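Local coordinates for putative sugar binding protein (Bacteroides vulgatus ATCC 8482, PDB 3KEZ), which probably binds sugars or other nutrients as a calcium-containing SusD-family protein of the bacterial outer membrane, at residues Asn18-Ile23 and Leu102-Asp107; Phe25-Ile30 and Asn93-Asn98. One frame throughout, in Å; residues are numbered along the deposited sequence.

Contact 1. Residues Asn18-Ile23 and Leu102-Asp107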
loop_
_atom_site.group_PDB
_atom_site.type_symbol
_atom_site.label_atom_id
_atom_site.label_comp_id
_atom_site.label_asym_id
_atom_site.label_seq_id
_atom_site.Cartn_x
_atom_site.Cartn_y
_atom_site.Cartn_z
ATOM N N ASN A 18 24.825 20.315 1.943
ATOM C CA ASN A 18 26.208 20.580 1.666
ATOM C C ASN A 18 27.058 19.311 1.577
ATOM O O ASN A 18 28.036 19.284 0.849
ATOM C CB ASN A 18 26.758 21.474 2.770
ATOM C CG ASN A 18 26.191 22.878 2.707
ATOM O OD1 ASN A 18 25.723 23.409 3.707
ATOM N ND2 ASN A 18 26.240 23.488 1.528
ATOM N N VAL A 19 26.707 18.279 2.339
ATOM C CA VAL A 19 27.476 17.036 2.394
ATOM C C VAL A 19 26.492 15.873 2.362
ATOM O O VAL A 19 25.291 16.060 2.571
ATOM C CB VAL A 19 28.326 16.984 3.685
ATOM C CG1 VAL A 19 29.378 18.065 3.673
ATOM C CG2 VAL A 19 27.446 17.184 4.926
ATOM N N LEU A 20 26.988 14.668 2.101
ATOM C CA LEU A 20 26.111 13.501 1.981
ATOM C C LEU A 20 25.226 13.271 3.194
ATOM O O LEU A 20 24.063 12.877 3.066
ATOM C CB LEU A 20 26.915 12.222 1.714
ATOM C CG LEU A 20 26.999 11.679 0.282
ATOM C CD1 LEU A 20 27.408 10.237 0.357
ATOM C CD2 LEU A 20 25.674 11.804 -0.476
ATOM N N SER A 21 25.784 13.486 4.373
ATOM C CA SER A 21 25.061 13.193 5.588
ATOM C C SER A 21 23.810 14.080 5.719
ATOM O O SER A 21 22.869 13.730 6.445
ATOM C CB SER A 21 26.001 13.399 6.771
ATOM O OG SER A 21 26.465 14.725 6.802
ATOM N N ASP A 22 23.795 15.210 5.015
ATOM C CA ASP A 22 22.583 16.025 4.936
ATOM C C ASP A 22 21.472 15.304 4.165
ATOM O O ASP A 22 20.265 15.481 4.466
ATOM C CB ASP A 22 22.867 17.399 4.314
ATOM C CG ASP A 22 23.857 18.228 5.133
ATOM O OD1 ASP A 22 23.755 18.238 6.392
ATOM O OD2 ASP A 22 24.725 18.885 4.503
ATOM N N ILE A 23 21.870 14.521 3.159
ATOM C CA ILE A 23 20.913 13.728 2.411
ATOM C C ILE A 23 20.364 12.670 3.346
ATOM O O ILE A 23 19.164 12.456 3.377
ATOM C CB ILE A 23 21.495 13.002 1.194
ATOM C CG1 ILE A 23 22.149 14.005 0.224
ATOM C CG2 ILE A 23 20.351 12.180 0.516
ATOM C CD1 ILE A 23 21.171 14.995 -0.333
ATOM N N LEU A 102 26.781 17.058 -5.238
ATOM C CA LEU A 102 27.716 16.860 -4.135
ATOM C C LEU A 102 28.940 16.138 -4.674
ATOM O O LEU A 102 28.802 15.116 -5.299
ATOM C CB LEU A 102 27.059 16.044 -3.006
ATOM C CG LEU A 102 25.871 16.653 -2.252
ATOM C CD1 LEU A 102 25.261 15.673 -1.199
ATOM C CD2 LEU A 102 26.322 17.958 -1.598
ATOM N N SER A 103 30.133 16.674 -4.485
ATOM C CA SER A 103 31.318 15.890 -4.835
ATOM C C SER A 103 31.617 14.899 -3.693
ATOM O O SER A 103 31.576 15.240 -2.517
ATOM C CB SER A 103 32.528 16.758 -5.206
ATOM O OG SER A 103 33.095 17.374 -4.083
ATOM N N ILE A 104 31.854 13.652 -4.069
ATOM C CA ILE A 104 32.007 12.565 -3.124
ATOM C C ILE A 104 33.242 11.764 -3.529
ATOM O O ILE A 104 33.802 11.986 -4.607
ATOM C CB ILE A 104 30.732 11.657 -3.108
ATOM C CG1 ILE A 104 30.512 10.985 -4.458
ATOM C CG2 ILE A 104 29.479 12.490 -2.744
ATOM C CD1 ILE A 104 29.343 10.026 -4.452
ATOM N N ASP A 105 33.660 10.842 -2.671
ATOM C CA ASP A 105 34.758 9.926 -2.993
ATOM C C ASP A 105 34.247 8.785 -3.853
ATOM O O ASP A 105 33.078 8.417 -3.766
ATOM C CB ASP A 105 35.338 9.341 -1.714
ATOM C CG ASP A 105 35.788 10.417 -0.735
ATOM O OD1 ASP A 105 36.312 11.451 -1.211
ATOM O OD2 ASP A 105 35.618 10.223 0.498
ATOM N N GLU A 106 35.144 8.215 -4.652
ATOM C CA GLU A 106 34.879 7.027 -5.454
ATOM C C GLU A 106 34.123 5.974 -4.641
ATOM O O GLU A 106 33.110 5.425 -5.085
ATOM C CB GLU A 106 36.216 6.458 -5.968
ATOM C CG GLU A 106 36.141 5.422 -7.095
ATOM C CD GLU A 106 37.533 4.859 -7.496
ATOM O OE1 GLU A 106 37.746 3.621 -7.424
ATOM O OE2 GLU A 106 38.414 5.653 -7.889
ATOM N N ASP A 107 34.592 5.709 -3.433
ATOM C CA ASP A 107 34.008 4.628 -2.627
ATOM C C ASP A 107 32.696 5.002 -1.904
ATOM O O ASP A 107 32.200 4.207 -1.121
ATOM C CB ASP A 107 35.033 4.135 -1.597
ATOM C CG ASP A 107 35.266 5.130 -0.469
ATOM O OD1 ASP A 107 34.707 6.249 -0.518
ATOM O OD2 ASP A 107 36.014 4.795 0.466
#

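Contact 2. Residues Phe25-Ile30 and Asn93-Asn98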
loop_
_atom_site.group_PDB
_atom_site.type_symbol
_atom_site.label_atom_id
_atom_site.label_comp_id
_atom_site.label_asym_id
_atom_site.label_seq_id
_atom_site.Cartn_x
_atom_site.Cartn_y
_atom_site.Cartn_z
ATOM N N PHE A 25 20.163 12.776 6.569
ATOM C CA PHE A 25 19.301 13.498 7.502
ATOM C C PHE A 25 17.942 13.800 6.900
ATOM O O PHE A 25 16.906 13.630 7.549
ATOM C CB PHE A 25 19.970 14.822 7.904
ATOM C CG PHE A 25 19.123 15.656 8.822
ATOM C CD1 PHE A 25 19.098 15.397 10.188
ATOM C CD2 PHE A 25 18.333 16.679 8.321
ATOM C CE1 PHE A 25 18.321 16.155 11.036
ATOM C CE2 PHE A 25 17.533 17.429 9.161
ATOM C CZ PHE A 25 17.535 17.167 10.526
ATOM N N THR A 26 17.936 14.226 5.644
ATOM C CA THR A 26 16.689 14.514 4.974
ATOM C C THR A 26 15.877 13.217 4.823
ATOM O O THR A 26 14.680 13.237 5.074
ATOM C CB THR A 26 16.909 15.209 3.618
ATOM O OG1 THR A 26 17.742 16.360 3.809
ATOM C CG2 THR A 26 15.576 15.663 2.989
ATOM N N LEU A 27 16.525 12.097 4.459
ATOM C CA LEU A 27 15.792 10.818 4.316
ATOM C C LEU A 27 15.198 10.383 5.660
ATOM O O LEU A 27 14.066 9.936 5.715
ATOM C CB LEU A 27 16.626 9.679 3.690
ATOM C CG LEU A 27 16.635 9.654 2.158
ATOM C CD1 LEU A 27 17.804 8.757 1.579
ATOM C CD2 LEU A 27 15.204 9.298 1.614
ATOM N N ASN A 28 15.961 10.544 6.728
ATOM C CA ASN A 28 15.472 10.179 8.037
ATOM C C ASN A 28 14.203 10.941 8.380
ATOM O O ASN A 28 13.254 10.349 8.890
ATOM C CB ASN A 28 16.547 10.409 9.109
ATOM C CG ASN A 28 17.760 9.496 8.939
ATOM O OD1 ASN A 28 17.658 8.408 8.391
ATOM N ND2 ASN A 28 18.914 9.945 9.419
ATOM N N GLY A 29 14.179 12.241 8.083
ATOM C CA GLY A 29 12.965 13.033 8.234
ATOM C C GLY A 29 11.807 12.483 7.420
ATOM O O GLY A 29 10.676 12.421 7.908
ATOM N N ILE A 30 12.093 12.068 6.178
ATOM C CA ILE A 30 11.050 11.526 5.293
ATOM C C ILE A 30 10.440 10.247 5.930
ATOM O O ILE A 30 9.256 10.149 6.093
ATOM C CB ILE A 30 11.601 11.258 3.856
ATOM C CG1 ILE A 30 11.826 12.585 3.106
ATOM C CG2 ILE A 30 10.679 10.354 3.084
ATOM C CD1 ILE A 30 12.937 12.536 2.020
ATOM N N ASN A 93 12.338 15.925 -3.451
ATOM C CA ASN A 93 12.817 16.963 -4.377
ATOM C C ASN A 93 14.039 17.681 -3.874
ATOM O O ASN A 93 14.986 17.887 -4.632
ATOM C CB ASN A 93 11.708 17.986 -4.664
ATOM C CG ASN A 93 10.528 17.359 -5.396
ATOM O OD1 ASN A 93 10.639 16.225 -5.884
ATOM N ND2 ASN A 93 9.408 18.078 -5.487
ATOM N N LEU A 94 14.030 18.042 -2.590
ATOM C CA LEU A 94 15.209 18.644 -1.962
ATOM C C LEU A 94 16.428 17.763 -2.182
ATOM O O LEU A 94 17.492 18.258 -2.606
ATOM C CB LEU A 94 14.991 18.881 -0.464
ATOM C CG LEU A 94 16.165 19.507 0.303
ATOM C CD1 LEU A 94 16.523 20.910 -0.234
ATOM C CD2 LEU A 94 15.865 19.560 1.793
ATOM N N ILE A 95 16.285 16.469 -1.922
ATOM C CA ILE A 95 17.390 15.545 -2.119
ATOM C C ILE A 95 17.782 15.511 -3.593
ATOM O O ILE A 95 18.964 15.614 -3.944
ATOM C CB ILE A 95 17.049 14.099 -1.662
ATOM C CG1 ILE A 95 17.096 14.009 -0.149
ATOM C CG2 ILE A 95 18.039 13.052 -2.285
ATOM C CD1 ILE A 95 16.383 12.738 0.442
ATOM N N LEU A 96 16.787 15.349 -4.454
ATOM C CA LEU A 96 17.058 15.030 -5.863
ATOM C C LEU A 96 17.681 16.217 -6.594
ATOM O O LEU A 96 18.507 16.015 -7.476
ATOM C CB LEU A 96 15.800 14.487 -6.562
ATOM C CG LEU A 96 15.447 13.092 -6.038
ATOM C CD1 LEU A 96 14.090 12.623 -6.529
ATOM C CD2 LEU A 96 16.628 12.086 -6.380
HETATM N N MSE A 97 17.341 17.445 -6.178
HETATM C CA MSE A 97 17.904 18.625 -6.792
HETATM C C MSE A 97 19.349 18.884 -6.337
HETATM O O MSE A 97 20.048 19.729 -6.910
HETATM C CB MSE A 97 17.040 19.855 -6.467
HETATM C CG MSE A 97 15.648 19.855 -7.071
HETATM SE SE MSE A 97 14.631 21.339 -6.331
HETATM C CE MSE A 97 15.371 22.737 -7.383
ATOM N N ASN A 98 19.811 18.159 -5.332
ATOM C CA ASN A 98 21.105 18.453 -4.727
ATOM C C ASN A 98 22.092 17.313 -4.762
ATOM O O ASN A 98 23.292 17.539 -4.905
ATOM C CB ASN A 98 20.897 18.947 -3.289
ATOM C CG ASN A 98 20.443 20.375 -3.251
ATOM O OD1 ASN A 98 21.255 21.296 -3.346
ATOM N ND2 ASN A 98 19.140 20.579 -3.162
#

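Contact 1. Residues Asn18-Ile23 and Leu102-Asp107
Leu102 is the bump of this contact. Its forked end pushes into a hollow formed by the backbone of Asn18 and Val19, the backbone N of Leu20, and the side chains of Leu20 and Ile23. The two methyls divide the work. CD2 of Leu102 lies against the carbonyl of Asn18, 3.3 Å from Asn18 O. CD1 of Leu102 stands 3.8 Å from Val19 C. The same CD1 faces the notch made by Leu20 and Ile23: it is 4.0 Å from CD2 of Leu20 and 3.8 Å from CG1 of Ile23. Leu102 and Ile23 pass in opposite directions and touch at this one pair. In Leu102, CG is anti to the carbonyl carbon (chi1 -65°) and the chain then extends straight (chi2 177°), which carries the fork into the hollow.

The place is the start of helix 20-34, in the helical, TPR-clan part of this SusD-family protein. The segment 102-107 belongs to the connection between helices 80-96 and 109-134, which comes up beside this helix start. Asp22 braces the turn from behind, on the side away from Leu102. Its OD2 accepts from Asn18 N at 2.9 Å and from Val19 N at 3.0 Å. The two N-H groups reach that oxygen from opposite faces of the carboxylate plane, both on its anti side. This pins the turn whose carbonyls Leu102 touches.

Ile104 adds a smaller bump at the edge. Its CG2 sits 4.0 Å from CG of Leu20, and the two side chains slant across each other. CG1 of Ile104 is tucked between backbone N and carbonyl carbon (chi1 63°), while CG2 does the touching. Leu115 of helix 109-134 touches both Leu20 and Ile23.

Contact 2. Residues Phe25-Ile30 and Asn93-Asn98
Ile95 reaches from helix 80-96 across to helix 20-34, and three side chains of segment 25-30 receive it. Beyond CB, the chain divides. The short branch, CG2, turns to Ile23. CG1 lies anti to the carbonyl carbon (chi1 -76°) and takes the long arm toward the other helix. It meets Thr26 first, at 3.9 Å from Thr26 CG2, with Thr26 CB only slightly farther off. The two side chains pass in opposite directions, and the methyl of Thr26 lies beside the arm. CD1, the tip of Ile95, keeps touch with Thr26 and also packs against Leu27 and Ile30. It is 3.5 Å from CG of Leu27, a close fit, and 3.8 Å from CD1 of Ile30. Leu27 crosses the isoleucine at about a right angle, and Ile30 meets it obliquely.

Leu94 extends the patch beside Thr26, with its CD2 4.1 Å from Thr26 CG2. This is helix-to-helix packing in the alpha-helical, TPR-clan part of the SusD family. Helix 109-134 adds to the same core, with Leu115 on Leu27 and Ala119 on Ile95.

Asn98 turns its side chain back on Leu94. ND2 of Asn98 donates to Leu94 O at 2.9 Å, nearly straight at 169° and in the carbonyl plane.

The hydroxyl of buried Thr26 is satisfied by Asp22 O, one turn earlier in its own helix. Its CG2, anti to the backbone N (chi1 -53° for OG1), faces Ile95. Between the two segments the contact is therefore apolar, nondirectional packing that rests on the fit of shapes.

Both contacts use helix 20-34. Contact 1 takes its first turn and contact 2 the turns that follow. Their centres lie 13 Å apart, and they touch directly: Ile23 CG2 is 3.7 Å from Ile95 CG2. The chain between the segments of contact 1 contains both segments of contact 2. Contact 1 is at the surface, and its centre lies about 32 Å from the centre of the chain. Contact 2 is buried. Its centre lies about 22 Å from the centre of the chain, on the same side. Helix 109-134 backs both. Neither contact belongs to the calcium site formed by Asn261, Gln322, Glu325, Asp329 and Asn331.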